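Side-chain contacts in branched-chain alpha-ketoacid decarboxylase (Lactococcus lactis, PDB 2VBF), which probably decarboxylates branched-chain and aromatic alpha-keto acids to aldehydes, with thiamine diphosphate and magnesium as cofactors: residues 135-138 with 142-145; 171-176 with 181-186; 258-263 with 291-296; 368-373 with 527-532. All blocks are in the same frame, centred on the assembly; numbering follows the deposited sequence.

Contact 1: residues 135-138 with 142-145; sequences HHTL and DFKH
Thr-137 and Leu-138 reach across a tight loop to two rings, Phe-143 and His-145. From CB the side chain of Thr-137 forks. OG1 stays on its own side of the contact, hydrogen-bonded to Val-134 O and to Ala-139 N, while CG2, anti to the carbonyl carbon, extends to Phe-143 CE1 at 3.6 Å and meets the ring obliquely. With OG1 gripped twice, rotation about CA-CB is probably fixed and the methyl kept against CE1 of the ring. Leu-138 makes the second touch: its CD1 branch lies 3.7 Å from CD2 of His-145. This loop carries the adjacent pair His-135 and His-136, a signature of the pyruvate decarboxylase branch of thiamine diphosphate enzymes; His-136 touches the cofactor, and its ND1 bonds Trp-424 O of the second subunit, in keeping with a site built between two chains. Between the segments a water accepts from Leu-138 N at 2.9 Å and donates to Asp-142 O at 2.7 Å, lying in the plane of the His-145 ring at its edge. The carboxylate carbon of Asp-142 lies over one face of that imidazole, offset toward the rim, and NE2 of His-145 is hydrogen-bonded to Asp-140 OD2. The Asp-142 carboxylate closes an Asx turn, OD1 taking the N-H of Lys-144 at 2.8 Å and 155°, nearly along the C-O axis.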
loop_
_atom_site.group_PDB
_atom_site.type_symbol
_atom_site.label_atom_id
_atom_site.label_comp_id
_atom_site.label_asym_id
_atom_site.label_seq_id
_atom_site.Cartn_x
_atom_site.Cartn_y
_atom_site.Cartn_z
ATOM N N HIS A 135 -4.133 -13.858 13.839
ATOM C CA HIS A 135 -3.990 -12.527 13.278
ATOM C C HIS A 135 -3.380 -12.555 11.879
ATOM O O HIS A 135 -2.548 -13.411 11.563
ATOM C CB HIS A 135 -3.187 -11.613 14.218
ATOM C CG HIS A 135 -1.765 -12.037 14.440
ATOM N ND1 HIS A 135 -1.405 -12.988 15.371
ATOM C CD2 HIS A 135 -0.611 -11.610 13.878
ATOM C CE1 HIS A 135 -0.093 -13.140 15.358
ATOM N NE2 HIS A 135 0.416 -12.310 14.469
ATOM N N HIS A 136 -3.809 -11.591 11.063
ATOM C CA HIS A 136 -3.427 -11.441 9.660
ATOM C C HIS A 136 -4.041 -12.528 8.769
ATOM O O HIS A 136 -3.478 -12.853 7.727
ATOM C CB HIS A 136 -1.908 -11.396 9.402
ATOM C CG HIS A 136 -1.129 -10.457 10.270
ATOM N ND1 HIS A 136 -1.673 -9.353 10.896
ATOM C CD2 HIS A 136 0.191 -10.448 10.573
ATOM C CE1 HIS A 136 -0.724 -8.732 11.580
ATOM N NE2 HIS A 136 0.417 -9.374 11.396
ATOM N N THR A 137 -5.183 -13.087 9.178
ATOM C CA THR A 137 -5.954 -14.001 8.329
ATOM C C THR A 137 -7.397 -13.524 8.219
ATOM O O THR A 137 -7.798 -12.580 8.907
ATOM C CB THR A 137 -5.944 -15.463 8.856
ATOM O OG1 THR A 137 -6.774 -15.596 10.015
ATOM C CG2 THR A 137 -4.516 -15.895 9.189
ATOM N N LEU A 138 -8.174 -14.195 7.373
ATOM C CA LEU A 138 -9.603 -13.907 7.235
ATOM C C LEU A 138 -10.466 -14.701 8.224
ATOM O O LEU A 138 -11.704 -14.712 8.111
ATOM C CB LEU A 138 -10.050 -14.180 5.791
ATOM C CG LEU A 138 -9.221 -13.501 4.695
ATOM C CD1 LEU A 138 -9.782 -13.833 3.318
ATOM C CD2 LEU A 138 -9.142 -11.983 4.903
ATOM N N ASP A 142 -7.659 -20.670 6.268
ATOM C CA ASP A 142 -7.009 -20.826 4.963
ATOM C C ASP A 142 -5.816 -19.888 4.838
ATOM O O ASP A 142 -5.953 -18.657 4.836
ATOM C CB ASP A 142 -8.021 -20.563 3.851
ATOM C CG ASP A 142 -7.507 -20.905 2.460
ATOM O OD1 ASP A 142 -6.277 -20.984 2.223
ATOM O OD2 ASP A 142 -8.369 -21.113 1.578
ATOM N N PHE A 143 -4.638 -20.487 4.736
ATOM C CA PHE A 143 -3.379 -19.764 4.701
ATOM C C PHE A 143 -2.799 -19.664 3.290
ATOM O O PHE A 143 -1.653 -19.268 3.121
ATOM C CB PHE A 143 -2.389 -20.375 5.701
ATOM C CG PHE A 143 -2.853 -20.274 7.128
ATOM C CD1 PHE A 143 -2.421 -19.242 7.941
ATOM C CD2 PHE A 143 -3.749 -21.200 7.652
ATOM C CE1 PHE A 143 -2.869 -19.135 9.240
ATOM C CE2 PHE A 143 -4.200 -21.086 8.958
ATOM C CZ PHE A 143 -3.756 -20.045 9.745
ATOM N N LYS A 144 -3.624 -19.951 2.288
ATOM C CA LYS A 144 -3.171 -19.989 0.908
ATOM C C LYS A 144 -3.760 -18.922 -0.006
ATOM O O LYS A 144 -3.323 -18.825 -1.152
ATOM C CB LYS A 144 -3.421 -21.389 0.329
ATOM C CG LYS A 144 -2.601 -22.452 1.048
ATOM C CD LYS A 144 -2.833 -23.852 0.520
ATOM C CE LYS A 144 -1.671 -24.795 0.895
ATOM N NZ LYS A 144 -1.549 -25.094 2.352
ATOM N N HIS A 145 -4.712 -18.123 0.493
ATOM C CA HIS A 145 -5.363 -17.074 -0.304
ATOM C C HIS A 145 -4.348 -16.072 -0.849
ATOM O O HIS A 145 -4.429 -15.648 -1.997
ATOM C CB HIS A 145 -6.329 -16.217 0.515
ATOM C CG HIS A 145 -7.537 -16.920 1.030
ATOM N ND1 HIS A 145 -8.415 -17.610 0.220
ATOM C CD2 HIS A 145 -8.062 -16.959 2.277
ATOM C CE1 HIS A 145 -9.410 -18.076 0.956
ATOM N NE2 HIS A 145 -9.226 -17.685 2.205
HETATM O O HOH W 1 -7.381 -16.494 5.717
#

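Contact 2: residues 171-176 with 181-186; sequences RVLSQL and KPVYIN
Both Val-183 and Val-172 hold one methyl beside the backbone N, anti to the carbonyl carbon, and the other between N and carbonyl carbon; in Val-183 (chi1 -59°) the first of these, CG1, is set against the helix backbone, 3.5 Å from Val-172 O. In Val-172 it is the second, CG2, that meets Ile-185, lying 3.7 Å from its CG1 and equally near its CD1. Leu-176, with CG turned opposite its own N (chi1 180°), brings CD1 to 4.0 Å from Val-183 CG2, the two side chains crossing at about a right angle. Helix 165-179 and strand 183-188 form the second half of a beta-alpha-beta unit that starts at strand 156-159, in the parallel sheet of the N-terminal cofactor-binding domain. Their short segments run nearly antiparallel, at 163°, with axes 8.5 Å apart. An alanine in place of Val-183 is likely to open a gap under the helix where the two methyls had packed against Val-172 O and Leu-176 CD1. Near the turn, a water donates to Gln-175 O at 2.7 Å and to Lys-181 O at 2.8 Å, while the ammonium of Lys-181 leads off to Asn-113 OD1.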
loop_
_atom_site.group_PDB
_atom_site.type_symbol
_atom_site.label_atom_id
_atom_site.label_comp_id
_atom_site.label_asym_id
_atom_site.label_seq_id
_atom_site.Cartn_x
_atom_site.Cartn_y
_atom_site.Cartn_z
ATOM N N ARG A 171 14.354 -23.640 -7.141
ATOM C CA ARG A 171 13.421 -23.591 -8.257
ATOM C C ARG A 171 12.995 -22.154 -8.518
ATOM O O ARG A 171 13.062 -21.683 -9.646
ATOM C CB ARG A 171 12.182 -24.433 -7.990
ATOM C CG ARG A 171 11.149 -24.377 -9.142
ATOM C CD ARG A 171 9.927 -25.218 -8.875
ATOM N NE ARG A 171 9.091 -24.752 -7.766
ATOM C CZ ARG A 171 8.239 -23.736 -7.841
ATOM N NH1 ARG A 171 8.126 -23.023 -8.955
ATOM N NH2 ARG A 171 7.507 -23.428 -6.787
ATOM N N VAL A 172 12.558 -21.461 -7.474
ATOM C CA VAL A 172 12.019 -20.113 -7.683
ATOM C C VAL A 172 13.133 -19.113 -8.029
ATOM O O VAL A 172 12.937 -18.268 -8.896
ATOM C CB VAL A 172 11.138 -19.635 -6.490
ATOM C CG1 VAL A 172 10.052 -20.673 -6.162
ATOM C CG2 VAL A 172 11.991 -19.327 -5.259
ATOM N N LEU A 173 14.304 -19.222 -7.399
ATOM C CA LEU A 173 15.407 -18.320 -7.703
ATOM C C LEU A 173 16.020 -18.610 -9.071
ATOM O O LEU A 173 16.527 -17.708 -9.729
ATOM C CB LEU A 173 16.474 -18.352 -6.602
ATOM C CG LEU A 173 16.003 -17.902 -5.216
ATOM C CD1 LEU A 173 17.131 -17.971 -4.207
ATOM C CD2 LEU A 173 15.430 -16.488 -5.247
ATOM N N SER A 174 15.983 -19.875 -9.492
ATOM C CA SER A 174 16.382 -20.221 -10.856
ATOM C C SER A 174 15.434 -19.556 -11.856
ATOM O O SER A 174 15.885 -19.044 -12.887
ATOM C CB SER A 174 16.409 -21.741 -11.047
ATOM O OG SER A 174 17.498 -22.305 -10.332
ATOM N N GLN A 175 14.138 -19.526 -11.537
ATOM C CA GLN A 175 13.158 -18.800 -12.361
ATOM C C GLN A 175 13.430 -17.293 -12.348
ATOM O O GLN A 175 13.300 -16.631 -13.374
ATOM C CB GLN A 175 11.724 -19.097 -11.933
ATOM C CG GLN A 175 10.670 -18.776 -12.991
ATOM C CD GLN A 175 10.719 -19.682 -14.225
ATOM O OE1 GLN A 175 11.532 -20.632 -14.317
ATOM N NE2 GLN A 175 9.830 -19.421 -15.165
ATOM N N LEU A 176 13.829 -16.744 -11.199
ATOM C CA LEU A 176 14.250 -15.337 -11.158
ATOM C C LEU A 176 15.398 -15.092 -12.143
ATOM O O LEU A 176 15.375 -14.142 -12.920
ATOM C CB LEU A 176 14.638 -14.919 -9.743
ATOM C CG LEU A 176 15.097 -13.463 -9.616
ATOM C CD1 LEU A 176 14.424 -12.784 -8.440
ATOM C CD2 LEU A 176 16.610 -13.349 -9.530
ATOM N N LYS A 181 11.989 -11.708 -13.646
ATOM C CA LYS A 181 10.717 -11.230 -13.096
ATOM C C LYS A 181 10.644 -11.604 -11.601
ATOM O O LYS A 181 11.388 -12.470 -11.129
ATOM C CB LYS A 181 9.530 -11.846 -13.842
ATOM C CG LYS A 181 9.320 -11.370 -15.269
ATOM C CD LYS A 181 8.243 -12.227 -15.947
ATOM C CE LYS A 181 7.645 -11.526 -17.169
ATOM N NZ LYS A 181 8.593 -11.570 -18.325
ATOM N N PRO A 182 9.770 -10.918 -10.838
ATOM C CA PRO A 182 9.702 -11.199 -9.400
ATOM C C PRO A 182 9.244 -12.614 -9.056
ATOM O O PRO A 182 8.465 -13.232 -9.782
ATOM C CB PRO A 182 8.724 -10.149 -8.852
ATOM C CG PRO A 182 8.076 -9.549 -10.021
ATOM C CD PRO A 182 8.875 -9.829 -11.241
ATOM N N VAL A 183 9.742 -13.102 -7.928
ATOM C CA VAL A 183 9.305 -14.368 -7.380
ATOM C C VAL A 183 8.984 -14.189 -5.906
ATOM O O VAL A 183 9.299 -13.155 -5.302
ATOM C CB VAL A 183 10.348 -15.471 -7.583
ATOM C CG1 VAL A 183 10.612 -15.648 -9.083
ATOM C CG2 VAL A 183 11.639 -15.148 -6.818
ATOM N N TYR A 184 8.370 -15.218 -5.342
ATOM C CA TYR A 184 7.682 -15.139 -4.050
ATOM C C TYR A 184 7.950 -16.412 -3.246
ATOM O O TYR A 184 7.755 -17.520 -3.744
ATOM C CB TYR A 184 6.201 -14.951 -4.345
ATOM C CG TYR A 184 5.207 -14.994 -3.195
ATOM C CD1 TYR A 184 4.557 -13.831 -2.780
ATOM C CD2 TYR A 184 4.818 -16.195 -2.607
ATOM C CE1 TYR A 184 3.586 -13.866 -1.779
ATOM C CE2 TYR A 184 3.842 -16.237 -1.616
ATOM C CZ TYR A 184 3.242 -15.068 -1.195
ATOM O OH TYR A 184 2.266 -15.094 -0.220
ATOM N N ILE A 185 8.386 -16.228 -2.000
ATOM C CA ILE A 185 8.743 -17.319 -1.095
ATOM C C ILE A 185 8.014 -17.103 0.213
ATOM O O ILE A 185 8.260 -16.114 0.894
ATOM C CB ILE A 185 10.273 -17.373 -0.844
ATOM C CG1 ILE A 185 11.025 -17.609 -2.164
ATOM C CG2 ILE A 185 10.617 -18.429 0.202
ATOM C CD1 ILE A 185 12.544 -17.473 -2.057
ATOM N N ASN A 186 7.083 -18.004 0.527
ATOM C CA ASN A 186 6.374 -17.993 1.802
ATOM C C ASN A 186 7.161 -18.912 2.734
ATOM O O ASN A 186 7.338 -20.096 2.443
ATOM C CB ASN A 186 4.900 -18.397 1.607
ATOM C CG ASN A 186 4.140 -18.593 2.911
ATOM O OD1 ASN A 186 2.992 -18.131 3.063
ATOM N ND2 ASN A 186 4.740 -19.312 3.835
HETATM O O HOH W 2 11.469 -14.618 -12.986
#

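Contact 3: residues 258-263 with 291-296; sequences PITTLN and NFVESA
Phe-292 is the first residue of 291-296 to meet the strand segment, and it does so with the far end of its ring. CE2 comes within 3.6 Å of Pro-258 CB, and CZ within 3.7 Å of Pro-258 CG, so two ring carbons rest on two carbons of the pyrrolidine in an oblique approach. The ring gets there because CG stands opposite the backbone N (chi1 -167°), which carries it from the helix toward the sheet, where it also packs on Leu-277 and takes part in a cation-pi interaction with Lys-230. A serine at this position would probably leave Pro-258 uncovered on this side and Lys-230 without its aromatic partner. Next along the helix, Val-293 offers CG2 to the CG2 methyl of Thr-260, 4.0 Å away. Ser-295, near the helix end, turns its hydroxyl back to Asn-291 O, where OG donates at 2.7 Å, and OG is bonded to Lys-230 as well. Through Phe-292 and Val-293, helix 287-295 packs against the start of strand 259-261 in the mixed sheet of the central domain. Thr-260 puts its methyl into the contact while OG1 bonds Gly-278 O on the neighbouring strand; what joins helix to strand here is therefore apolar, dependent on fit rather than on directional bonds.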
loop_
_atom_site.group_PDB
_atom_site.type_symbol
_atom_site.label_atom_id
_atom_site.label_comp_id
_atom_site.label_asym_id
_atom_site.label_seq_id
_atom_site.Cartn_x
_atom_site.Cartn_y
_atom_site.Cartn_z
ATOM N N PRO A 258 23.699 3.307 -35.392
ATOM C CA PRO A 258 22.751 4.243 -34.783
ATOM C C PRO A 258 21.867 3.526 -33.760
ATOM O O PRO A 258 21.465 2.382 -33.987
ATOM C CB PRO A 258 21.916 4.738 -35.978
ATOM C CG PRO A 258 22.771 4.474 -37.171
ATOM C CD PRO A 258 23.547 3.248 -36.856
ATOM N N ILE A 259 21.614 4.188 -32.635
ATOM C CA ILE A 259 20.781 3.608 -31.578
ATOM C C ILE A 259 19.890 4.647 -30.902
ATOM O O ILE A 259 20.280 5.798 -30.680
ATOM C CB ILE A 259 21.630 2.853 -30.503
ATOM C CG1 ILE A 259 20.721 2.194 -29.441
ATOM C CG2 ILE A 259 22.632 3.795 -29.826
ATOM C CD1 ILE A 259 21.353 1.035 -28.712
ATOM N N THR A 260 18.677 4.198 -30.599
ATOM C CA THR A 260 17.707 4.961 -29.842
ATOM C C THR A 260 17.140 4.045 -28.751
ATOM O O THR A 260 17.334 2.832 -28.794
ATOM C CB THR A 260 16.596 5.513 -30.781
ATOM O OG1 THR A 260 15.707 6.361 -30.049
ATOM C CG2 THR A 260 15.821 4.393 -31.483
ATOM N N THR A 261 16.508 4.645 -27.747
ATOM C CA THR A 261 15.674 3.916 -26.797
ATOM C C THR A 261 14.336 4.630 -26.690
ATOM O O THR A 261 14.201 5.807 -27.048
ATOM C CB THR A 261 16.308 3.809 -25.376
ATOM O OG1 THR A 261 16.186 5.061 -24.685
ATOM C CG2 THR A 261 17.783 3.408 -25.453
ATOM N N LEU A 262 13.337 3.912 -26.200
ATOM C CA LEU A 262 12.099 4.555 -25.759
ATOM C C LEU A 262 12.388 5.184 -24.396
ATOM O O LEU A 262 13.462 4.979 -23.812
ATOM C CB LEU A 262 10.967 3.528 -25.633
ATOM C CG LEU A 262 10.682 2.612 -26.826
ATOM C CD1 LEU A 262 9.455 1.762 -26.519
ATOM C CD2 LEU A 262 10.488 3.400 -28.103
ATOM N N ASN A 263 11.424 5.915 -23.848
ATOM C CA ASN A 263 11.555 6.368 -22.463
ATOM C C ASN A 263 11.328 5.210 -21.462
ATOM O O ASN A 263 11.670 5.334 -20.285
ATOM C CB ASN A 263 10.669 7.588 -22.180
ATOM C CG ASN A 263 9.181 7.301 -22.321
ATOM O OD1 ASN A 263 8.708 6.201 -22.018
ATOM N ND2 ASN A 263 8.434 8.307 -22.762
ATOM N N ASN A 291 12.448 11.040 -38.208
ATOM C CA ASN A 291 12.709 10.737 -39.605
ATOM C C ASN A 291 13.757 9.640 -39.811
ATOM O O ASN A 291 13.616 8.813 -40.712
ATOM C CB ASN A 291 13.161 12.001 -40.332
ATOM C CG ASN A 291 12.052 13.036 -40.464
ATOM O OD1 ASN A 291 10.860 12.730 -40.315
ATOM N ND2 ASN A 291 12.446 14.276 -40.751
ATOM N N PHE A 292 14.796 9.639 -38.975
ATOM C CA PHE A 292 15.877 8.678 -39.079
ATOM C C PHE A 292 15.354 7.283 -38.756
ATOM O O PHE A 292 15.492 6.344 -39.555
ATOM C CB PHE A 292 17.029 9.052 -38.129
ATOM C CG PHE A 292 18.307 8.296 -38.397
ATOM C CD1 PHE A 292 19.373 8.917 -39.034
ATOM C CD2 PHE A 292 18.449 6.967 -38.007
ATOM C CE1 PHE A 292 20.550 8.230 -39.289
ATOM C CE2 PHE A 292 19.619 6.264 -38.277
ATOM C CZ PHE A 292 20.680 6.905 -38.918
ATOM N N VAL A 293 14.747 7.152 -37.578
ATOM C CA VAL A 293 14.223 5.863 -37.122
ATOM C C VAL A 293 13.219 5.277 -38.109
ATOM O O VAL A 293 13.297 4.105 -38.439
ATOM C CB VAL A 293 13.558 5.961 -35.735
ATOM C CG1 VAL A 293 12.918 4.600 -35.347
ATOM C CG2 VAL A 293 14.575 6.406 -34.694
ATOM N N GLU A 294 12.299 6.109 -38.585
ATOM C CA GLU A 294 11.192 5.664 -39.437
ATOM C C GLU A 294 11.568 5.484 -40.918
ATOM O O GLU A 294 10.769 4.955 -41.707
ATOM C CB GLU A 294 10.005 6.626 -39.275
ATOM C CG GLU A 294 9.502 6.669 -37.824
ATOM C CD GLU A 294 8.348 7.624 -37.584
ATOM O OE1 GLU A 294 7.938 8.347 -38.525
ATOM O OE2 GLU A 294 7.848 7.641 -36.439
ATOM N N SER A 295 12.766 5.927 -41.296
ATOM C CA SER A 295 13.320 5.663 -42.638
ATOM C C SER A 295 14.423 4.579 -42.659
ATOM O O SER A 295 14.914 4.206 -43.737
ATOM C CB SER A 295 13.859 6.961 -43.246
ATOM O OG SER A 295 15.015 7.421 -42.574
ATOM N N ALA A 296 14.806 4.062 -41.487
ATOM C CA ALA A 296 15.819 3.008 -41.401
ATOM C C ALA A 296 15.396 1.822 -42.263
ATOM O O ALA A 296 14.210 1.489 -42.304
ATOM C CB ALA A 296 16.016 2.560 -39.938
#

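Contact 4: residues 368-373 with 527-532; sequences EEFIPS and EFVSVM
A single methyl, CG2 of Val-529, fills the angle between Phe-370 and Pro-372. It lies near the plane of the Phe-370 ring, at its edge, 3.8 Å from CE1 and 3.9 Å from CD1. Against Pro-372 the same methyl is 3.7 Å from CG and 3.8 Å from CB, with the two side chains crossing at about a right angle. Val-529 presents this branch because CG1 takes the place opposite the backbone N (chi1 169°), leaving CG2 beside N. Phe-370 likewise extends with CG anti to its own N (chi1 -174°), which carries the ring out from the chain toward helix 525-537. Just behind it, Glu-369 OE1 accepts from the backbone N of Phe-370 at 2.8 Å through its anti lone pair, with a bent N-H...O angle of 133°. Farther out, the extended segment is tied down at two points: Glu-369 O accepts from Gln-384 NE2, and Ser-373 N donates to Glu-525 OE1. The Phe-370 ring also touches Arg-381 and Gln-384 of helix 379-389, while helix 525-537, which connects strands 517-522 and 542-548 in the parallel sheet of the C-terminal cofactor-binding domain, turns Phe-528 and Val-531 onto those strands.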
loop_
_atom_site.group_PDB
_atom_site.type_symbol
_atom_site.label_atom_id
_atom_site.label_comp_id
_atom_site.label_asym_id
_atom_site.label_seq_id
_atom_site.Cartn_x
_atom_site.Cartn_y
_atom_site.Cartn_z
ATOM N N GLU A 368 24.462 21.926 -26.033
ATOM C CA GLU A 368 23.882 22.007 -24.694
ATOM C C GLU A 368 24.543 23.087 -23.845
ATOM O O GLU A 368 25.721 22.986 -23.489
ATOM C CB GLU A 368 23.989 20.659 -23.983
ATOM C CG GLU A 368 23.051 19.612 -24.545
ATOM C CD GLU A 368 23.334 18.232 -24.002
ATOM O OE1 GLU A 368 23.884 18.133 -22.879
ATOM O OE2 GLU A 368 23.010 17.250 -24.707
ATOM N N GLU A 369 23.760 24.109 -23.514
ATOM C CA GLU A 369 24.220 25.200 -22.680
ATOM C C GLU A 369 23.046 25.756 -21.877
ATOM O O GLU A 369 21.913 25.792 -22.366
ATOM C CB GLU A 369 24.836 26.292 -23.561
ATOM C CG GLU A 369 25.334 27.524 -22.818
ATOM C CD GLU A 369 26.408 27.196 -21.797
ATOM O OE1 GLU A 369 26.055 26.804 -20.662
ATOM O OE2 GLU A 369 27.604 27.344 -22.130
ATOM N N PHE A 370 23.319 26.166 -20.643
ATOM C CA PHE A 370 22.322 26.850 -19.826
ATOM C C PHE A 370 22.959 28.025 -19.108
ATOM O O PHE A 370 23.858 27.842 -18.285
ATOM C CB PHE A 370 21.678 25.915 -18.792
ATOM C CG PHE A 370 20.542 26.557 -18.040
ATOM C CD1 PHE A 370 20.736 27.098 -16.774
ATOM C CD2 PHE A 370 19.289 26.657 -18.618
ATOM C CE1 PHE A 370 19.686 27.704 -16.093
ATOM C CE2 PHE A 370 18.234 27.260 -17.941
ATOM C CZ PHE A 370 18.436 27.786 -16.680
ATOM N N ILE A 371 22.485 29.221 -19.435
ATOM C CA ILE A 371 22.927 30.443 -18.776
ATOM C C ILE A 371 21.743 30.934 -17.955
ATOM O O ILE A 371 20.747 31.350 -18.527
ATOM C CB ILE A 371 23.314 31.548 -19.792
ATOM C CG1 ILE A 371 24.283 31.029 -20.871
ATOM C CG2 ILE A 371 23.934 32.739 -19.053
ATOM C CD1 ILE A 371 25.679 30.751 -20.361
ATOM N N PRO A 372 21.845 30.887 -16.614
ATOM C CA PRO A 372 20.688 31.292 -15.816
ATOM C C PRO A 372 20.436 32.797 -15.837
ATOM O O PRO A 372 21.360 33.580 -16.086
ATOM C CB PRO A 372 21.054 30.843 -14.400
ATOM C CG PRO A 372 22.538 30.803 -14.387
ATOM C CD PRO A 372 22.976 30.456 -15.775
ATOM N N SER A 373 19.180 33.170 -15.603
ATOM C CA SER A 373 18.789 34.550 -15.354
ATOM C C SER A 373 18.096 34.617 -13.990
ATOM O O SER A 373 18.005 33.607 -13.279
ATOM C CB SER A 373 17.843 35.033 -16.448
ATOM O OG SER A 373 16.557 34.446 -16.319
ATOM N N GLU A 527 18.961 30.757 -8.512
ATOM C CA GLU A 527 18.918 29.965 -7.294
ATOM C C GLU A 527 19.080 28.480 -7.604
ATOM O O GLU A 527 19.788 27.782 -6.891
ATOM C CB GLU A 527 17.609 30.201 -6.544
ATOM C CG GLU A 527 17.576 31.523 -5.798
ATOM C CD GLU A 527 16.175 31.965 -5.437
ATOM O OE1 GLU A 527 15.230 31.179 -5.628
ATOM O OE2 GLU A 527 16.016 33.113 -4.960
ATOM N N PHE A 528 18.446 28.019 -8.677
ATOM C CA PHE A 528 18.546 26.609 -9.069
ATOM C C PHE A 528 19.982 26.201 -9.396
ATOM O O PHE A 528 20.489 25.208 -8.875
ATOM C CB PHE A 528 17.651 26.275 -10.252
ATOM C CG PHE A 528 17.735 24.830 -10.648
ATOM C CD1 PHE A 528 17.054 23.863 -9.918
ATOM C CD2 PHE A 528 18.548 24.427 -11.697
ATOM C CE1 PHE A 528 17.168 22.519 -10.248
ATOM C CE2 PHE A 528 18.651 23.091 -12.037
ATOM C CZ PHE A 528 17.955 22.141 -11.307
ATOM N N VAL A 529 20.642 26.992 -10.238
ATOM C CA VAL A 529 22.039 26.743 -10.595
ATOM C C VAL A 529 22.953 26.775 -9.367
ATOM O O VAL A 529 23.803 25.895 -9.220
ATOM C CB VAL A 529 22.528 27.728 -11.687
ATOM C CG1 VAL A 529 24.037 27.638 -11.867
ATOM C CG2 VAL A 529 21.815 27.439 -12.997
ATOM N N SER A 530 22.766 27.754 -8.478
ATOM C CA SER A 530 23.579 27.867 -7.257
ATOM C C SER A 530 23.459 26.619 -6.384
ATOM O O SER A 530 24.460 26.023 -5.995
ATOM C CB SER A 530 23.188 29.112 -6.444
ATOM O OG SER A 530 23.922 29.210 -5.221
ATOM N N VAL A 531 22.223 26.218 -6.103
ATOM C CA VAL A 531 21.970 25.069 -5.236
ATOM C C VAL A 531 22.386 23.750 -5.892
ATOM O O VAL A 531 22.921 22.867 -5.229
ATOM C CB VAL A 531 20.484 24.984 -4.820
ATOM C CG1 VAL A 531 20.242 23.724 -4.018
ATOM C CG2 VAL A 531 20.076 26.223 -4.016
ATOM N N MET A 532 22.136 23.610 -7.186
ATOM C CA MET A 532 22.552 22.408 -7.901
ATOM C C MET A 532 24.067 22.208 -7.832
ATOM O O MET A 532 24.535 21.109 -7.562
ATOM C CB MET A 532 22.099 22.459 -9.358
ATOM C CG MET A 532 22.745 21.408 -10.229
ATOM S SD MET A 532 22.181 19.745 -9.857
ATOM C CE MET A 532 20.925 19.682 -11.122
#

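In the fold
The four contacts follow one another along the chain without interleaving and touch the N-terminal, central and C-terminal domains in turn. Contacts 1 and 2 lie at the N-terminal end, their centres about 22 Å apart and their nearest atoms about 5 Å; contact 1 is a loop whose His-136 touches the cofactor, contact 2 packs a helix on the parallel sheet. Contact 3 belongs to the mixed sheet of the central domain, about 35 Å from contact 2 between centres. The centres of contacts 3 and 4 are about 31 Å apart; contact 4 sets the loop between helices 343-348 and 379-389 against helix 525-537. The centres of contacts 1 and 4 are about 55 Å apart, on opposite sides of the chain's centre. Contacts 2, 3 and 4 lie away from the cofactor and metal sites.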